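Local coordinates for putative dimetal phosphatase (Danio rerio, PDB 2NXF), which probably hydrolyses ADP-ribose and CDP-alcohols such as CDP-choline, using a dinuclear metal centre of the calcineurin-like phosphoesterase type, at residues L40-V52 with T78-V90. Numbering follows the deposited sequence. Where two conformers were deposited one is given.
Sequences LRDAVLQWRRERV and TVMAELDACSVDV. With EOH (ethanol), chain G.
Leu40, Val44 and Trp47 of 40-52 form the apolar side of the contact with 78-90. Leu40 CD2 lies 3.9 Å from Glu82 CB, and its CD1 meets Leu83 CD2 as the two leucines cross at about a right angle. Both methyls of Val44, CG1 and CG2, pack against Glu82 O, each 3.6 Å from it; CG1 also reaches Cys86 CB at 3.8 Å. In the conformer given, Cys86 SG lies 3.8 Å from Trp47 CB. At the far end Val52 CG2 touches Val88 CG2.

Helix segments 40-49 and 78-84 run nearly parallel, at 17°, with axes 9.2 Å apart at closest approach. They follow successive parallel strands of the calcineurin-like beta-alpha-beta layout, and Leu40, Trp47 and Val52 also pack on strand 6-11.

In the Arg41 conformer given, Glu82, bent at chi2, meets it in a salt bridge. Arg41 NE is 3.2 Å from Glu82 OE1; this bond and those from NE and NH2 to OE2 are all weak. The guanidinium and carboxylate planes are 67° apart, and Arg41 NH1 pairs with Asp38. With alanine at Glu82, Arg41 is likely to lose its charge partner across the helices and to swing more freely on its Asp38 bridge. Arg48 NH1 makes a weak, bent bond to Ala85 O (2.8 Å, 116°). An ethanol, probably from the crystallisation liquor, donates to Cys86 O.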
loop_
_atom_site.group_PDB
_atom_site.type_symbol
_atom_site.label_atom_id
_atom_site.label_comp_id
_atom_site.label_asym_id
_atom_site.label_seq_id
_atom_site.Cartn_x
_atom_site.Cartn_y
_atom_site.Cartn_z
ATOM N N LEU A 40 0.169 -4.729 15.985
ATOM C CA LEU A 40 0.686 -5.718 15.024
ATOM C C LEU A 40 0.766 -7.135 15.656
ATOM O O LEU A 40 0.346 -8.131 15.025
ATOM C CB LEU A 40 2.062 -5.285 14.502
ATOM C CG LEU A 40 2.748 -6.267 13.545
ATOM C CD1 LEU A 40 1.832 -6.592 12.356
ATOM C CD2 LEU A 40 4.118 -5.691 13.101
ATOM N N ARG A 41 1.283 -7.212 16.883
ATOM C CA ARG A 41 1.386 -8.476 17.621
ATOM C C ARG A 41 0.016 -9.130 17.793
ATOM O O ARG A 41 -0.133 -10.342 17.611
ATOM C CB ARG A 41 2.026 -8.234 18.993
ATOM C CG ARG A 41 2.266 -9.491 19.845
ATOM C CD ARG A 41 3.040 -9.128 21.112
ATOM N NE ARG A 41 4.055 -8.111 20.824
ATOM C CZ ARG A 41 4.072 -6.882 21.336
ATOM N NH1 ARG A 41 3.142 -6.497 22.203
ATOM N NH2 ARG A 41 5.033 -6.039 20.979
ATOM N N ASP A 42 -0.983 -8.320 18.136
ATOM C CA ASP A 42 -2.347 -8.830 18.313
ATOM C C ASP A 42 -2.980 -9.291 16.989
ATOM O O ASP A 42 -3.658 -10.338 16.952
ATOM C CB ASP A 42 -3.254 -7.815 18.993
ATOM C CG ASP A 42 -4.659 -8.359 19.176
ATOM O OD1 ASP A 42 -4.876 -9.165 20.116
ATOM O OD2 ASP A 42 -5.513 -8.037 18.323
ATOM N N ALA A 43 -2.748 -8.524 15.916
ATOM C CA ALA A 43 -3.237 -8.924 14.583
ATOM C C ALA A 43 -2.667 -10.307 14.222
ATOM O O ALA A 43 -3.393 -11.211 13.781
ATOM C CB ALA A 43 -2.846 -7.898 13.535
ATOM N N VAL A 44 -1.361 -10.458 14.449
ATOM C CA VAL A 44 -0.660 -11.722 14.169
ATOM C C VAL A 44 -1.243 -12.877 14.966
ATOM O O VAL A 44 -1.506 -13.960 14.415
ATOM C CB VAL A 44 0.875 -11.577 14.381
ATOM C CG1 VAL A 44 1.579 -12.966 14.441
ATOM C CG2 VAL A 44 1.453 -10.729 13.299
ATOM N N LEU A 45 -1.485 -12.652 16.260
ATOM C CA LEU A 45 -2.165 -13.649 17.089
ATOM C C LEU A 45 -3.505 -14.083 16.476
ATOM O O LEU A 45 -3.795 -15.284 16.384
ATOM C CB LEU A 45 -2.369 -13.085 18.498
ATOM C CG LEU A 45 -2.977 -13.971 19.567
ATOM C CD1 LEU A 45 -2.265 -15.310 19.630
ATOM C CD2 LEU A 45 -2.880 -13.254 20.924
ATOM N N GLN A 46 -4.304 -13.107 16.039
ATOM C CA GLN A 46 -5.608 -13.391 15.431
ATOM C C GLN A 46 -5.477 -14.147 14.099
ATOM O O GLN A 46 -6.185 -15.135 13.882
ATOM C CB GLN A 46 -6.457 -12.117 15.295
ATOM C CG GLN A 46 -6.770 -11.472 16.657
ATOM C CD GLN A 46 -7.940 -10.482 16.617
ATOM O OE1 GLN A 46 -8.988 -10.748 16.002
ATOM N NE2 GLN A 46 -7.773 -9.341 17.297
ATOM N N TRP A 47 -4.535 -13.734 13.256
ATOM C CA TRP A 47 -4.308 -14.393 11.958
ATOM C C TRP A 47 -3.839 -15.828 12.140
ATOM O O TRP A 47 -4.175 -16.701 11.338
ATOM C CB TRP A 47 -3.276 -13.632 11.138
ATOM C CG TRP A 47 -3.756 -12.301 10.635
ATOM C CD1 TRP A 47 -5.034 -11.956 10.289
ATOM C CD2 TRP A 47 -2.942 -11.146 10.395
ATOM N NE1 TRP A 47 -5.063 -10.639 9.852
ATOM C CE2 TRP A 47 -3.788 -10.129 9.907
ATOM C CE3 TRP A 47 -1.572 -10.866 10.567
ATOM C CZ2 TRP A 47 -3.305 -8.853 9.566
ATOM C CZ3 TRP A 47 -1.091 -9.583 10.218
ATOM C CH2 TRP A 47 -1.962 -8.605 9.735
ATOM N N ARG A 48 -3.065 -16.073 13.196
ATOM C CA ARG A 48 -2.632 -17.434 13.517
ATOM C C ARG A 48 -3.826 -18.320 13.848
ATOM O O ARG A 48 -3.931 -19.440 13.343
ATOM C CB ARG A 48 -1.630 -17.433 14.677
ATOM C CG ARG A 48 -0.243 -16.944 14.282
ATOM C CD ARG A 48 0.715 -16.900 15.486
ATOM N NE ARG A 48 0.863 -18.186 16.167
ATOM C CZ ARG A 48 1.535 -19.236 15.691
ATOM N NH1 ARG A 48 2.139 -19.185 14.506
ATOM N NH2 ARG A 48 1.609 -20.348 16.409
ATOM N N ARG A 49 -4.738 -17.815 14.678
ATOM C CA ARG A 49 -5.946 -18.577 15.056
ATOM C C ARG A 49 -6.804 -18.912 13.837
ATOM O O ARG A 49 -7.405 -19.996 13.736
ATOM C CB ARG A 49 -6.794 -17.776 16.047
ATOM C CG ARG A 49 -6.318 -17.790 17.484
ATOM C CD ARG A 49 -7.397 -17.161 18.369
ATOM N NE ARG A 49 -6.865 -16.741 19.664
ATOM C CZ ARG A 49 -6.530 -15.490 19.980
ATOM N NH1 ARG A 49 -6.686 -14.498 19.110
ATOM N NH2 ARG A 49 -6.046 -15.228 21.187
ATOM N N GLU A 50 -6.842 -17.960 12.914
ATOM C CA GLU A 50 -7.614 -18.059 11.679
ATOM C C GLU A 50 -6.973 -19.014 10.659
ATOM O O GLU A 50 -7.595 -19.332 9.644
ATOM C CB GLU A 50 -7.761 -16.644 11.062
ATOM C CG GLU A 50 -8.804 -15.821 11.837
ATOM C CD GLU A 50 -8.865 -14.346 11.456
ATOM O OE1 GLU A 50 -7.919 -13.823 10.861
ATOM O OE2 GLU A 50 -9.863 -13.694 11.835
ATOM N N ARG A 51 -5.725 -19.428 10.919
ATOM C CA ARG A 51 -4.935 -20.238 9.950
ATOM C C ARG A 51 -4.879 -19.520 8.544
ATOM O O ARG A 51 -5.119 -20.135 7.496
ATOM C CB ARG A 51 -5.444 -21.712 9.901
ATOM C CG ARG A 51 -5.481 -22.390 11.292
ATOM C CD ARG A 51 -5.706 -23.898 11.198
ATOM N NE ARG A 51 -5.613 -24.535 12.512
ATOM C CZ ARG A 51 -5.522 -25.848 12.701
ATOM N NH1 ARG A 51 -5.445 -26.325 13.937
ATOM N NH2 ARG A 51 -5.521 -26.685 11.658
ATOM N N VAL A 52 -4.557 -18.218 8.539
ATOM C CA VAL A 52 -4.473 -17.456 7.246
ATOM C C VAL A 52 -3.366 -18.046 6.357
ATOM O O VAL A 52 -2.375 -18.567 6.872
ATOM C CB VAL A 52 -4.257 -15.912 7.383
ATOM C CG1 VAL A 52 -5.324 -15.282 8.293
ATOM C CG2 VAL A 52 -2.842 -15.589 7.881
ATOM N N THR A 78 12.374 -5.237 14.612
ATOM C CA THR A 78 11.289 -5.339 15.570
ATOM C C THR A 78 9.990 -5.793 14.911
ATOM O O THR A 78 9.346 -6.738 15.387
ATOM C CB THR A 78 11.097 -4.014 16.344
ATOM O OG1 THR A 78 12.252 -3.809 17.173
ATOM C CG2 THR A 78 9.846 -4.092 17.245
ATOM N N VAL A 79 9.616 -5.134 13.819
ATOM C CA VAL A 79 8.371 -5.473 13.144
ATOM C C VAL A 79 8.457 -6.804 12.410
ATOM O O VAL A 79 7.458 -7.534 12.338
ATOM C CB VAL A 79 7.858 -4.346 12.186
ATOM C CG1 VAL A 79 7.536 -3.075 12.984
ATOM C CG2 VAL A 79 8.842 -4.061 11.056
HETATM N N MSE A 80 9.640 -7.131 11.880
HETATM C CA MSE A 80 9.835 -8.426 11.208
HETATM C C MSE A 80 9.692 -9.573 12.203
HETATM O O MSE A 80 9.111 -10.611 11.870
HETATM C CB MSE A 80 11.189 -8.512 10.473
HETATM C CG MSE A 80 11.312 -7.596 9.241
HETATM SE SE MSE A 80 9.869 -7.797 7.882
HETATM C CE MSE A 80 9.749 -9.628 7.817
ATOM N N ALA A 81 10.201 -9.384 13.428
ATOM C CA ALA A 81 10.064 -10.395 14.474
ATOM C C ALA A 81 8.596 -10.657 14.815
ATOM O O ALA A 81 8.216 -11.808 15.062
ATOM C CB ALA A 81 10.842 -9.997 15.714
ATOM N N GLU A 82 7.774 -9.606 14.837
ATOM C CA GLU A 82 6.333 -9.787 15.086
ATOM C C GLU A 82 5.668 -10.535 13.942
ATOM O O GLU A 82 4.880 -11.447 14.180
ATOM C CB GLU A 82 5.607 -8.458 15.333
ATOM C CG GLU A 82 6.152 -7.667 16.542
ATOM C CD GLU A 82 5.968 -8.379 17.867
ATOM O OE1 GLU A 82 5.086 -9.263 17.976
ATOM O OE2 GLU A 82 6.726 -8.055 18.816
ATOM N N LEU A 83 6.003 -10.165 12.711
ATOM C CA LEU A 83 5.411 -10.820 11.534
ATOM C C LEU A 83 5.866 -12.263 11.351
ATOM O O LEU A 83 5.078 -13.116 10.934
ATOM C CB LEU A 83 5.660 -10.007 10.265
ATOM C CG LEU A 83 4.735 -8.804 10.111
ATOM C CD1 LEU A 83 5.287 -7.878 9.029
ATOM C CD2 LEU A 83 3.288 -9.194 9.771
ATOM N N ASP A 84 7.123 -12.554 11.681
ATOM C CA ASP A 84 7.644 -13.923 11.533
ATOM C C ASP A 84 6.895 -14.940 12.396
ATOM O O ASP A 84 6.828 -16.124 12.050
ATOM C CB ASP A 84 9.136 -13.970 11.861
ATOM C CG ASP A 84 9.997 -13.395 10.760
ATOM O OD1 ASP A 84 9.515 -13.216 9.622
ATOM O OD2 ASP A 84 11.178 -13.104 11.039
ATOM N N ALA A 85 6.351 -14.472 13.518
ATOM C CA ALA A 85 5.578 -15.310 14.437
ATOM C C ALA A 85 4.314 -15.883 13.790
ATOM O O ALA A 85 3.755 -16.855 14.299
ATOM C CB ALA A 85 5.225 -14.520 15.696
ATOM N N CYS A 86 3.867 -15.288 12.677
ATOM C CA CYS A 86 2.659 -15.755 11.986
ATOM C C CYS A 86 2.889 -17.054 11.209
ATOM O O CYS A 86 1.933 -17.769 10.891
ATOM C CB CYS A 86 2.110 -14.678 11.049
ATOM S SG CYS A 86 0.313 -14.765 10.808
ATOM N N SER A 87 4.155 -17.341 10.889
ATOM C CA SER A 87 4.546 -18.587 10.200
ATOM C C SER A 87 3.968 -18.802 8.791
ATOM O O SER A 87 3.854 -19.941 8.338
ATOM C CB SER A 87 4.251 -19.814 11.081
ATOM O OG SER A 87 4.820 -19.674 12.372
ATOM N N VAL A 88 3.591 -17.717 8.107
ATOM C CA VAL A 88 3.189 -17.815 6.698
ATOM C C VAL A 88 3.835 -16.696 5.896
ATOM O O VAL A 88 4.390 -15.760 6.470
ATOM C CB VAL A 88 1.641 -17.777 6.477
ATOM C CG1 VAL A 88 0.966 -19.051 7.011
ATOM C CG2 VAL A 88 1.030 -16.513 7.047
ATOM N N ASP A 89 3.752 -16.796 4.574
ATOM C CA ASP A 89 4.304 -15.781 3.685
ATOM C C ASP A 89 3.680 -14.431 3.985
ATOM O O ASP A 89 2.456 -14.329 4.110
ATOM C CB ASP A 89 3.999 -16.109 2.218
ATOM C CG ASP A 89 4.820 -17.265 1.672
ATOM O OD1 ASP A 89 5.798 -17.710 2.321
ATOM O OD2 ASP A 89 4.470 -17.738 0.562
ATOM N N VAL A 90 4.520 -13.399 4.069
ATOM C CA VAL A 90 4.042 -12.024 4.179
ATOM C C VAL A 90 4.495 -11.269 2.932
ATOM O O VAL A 90 5.659 -11.364 2.510
ATOM C CB VAL A 90 4.583 -11.320 5.455
ATOM C CG1 VAL A 90 4.051 -9.898 5.548
ATOM C CG2 VAL A 90 4.182 -12.127 6.711
HETATM C C1 EOH G . -1.002 -18.950 10.020
HETATM C C2 EOH G . -1.497 -20.157 9.222
HETATM O O EOH G . -0.139 -19.341 11.077
#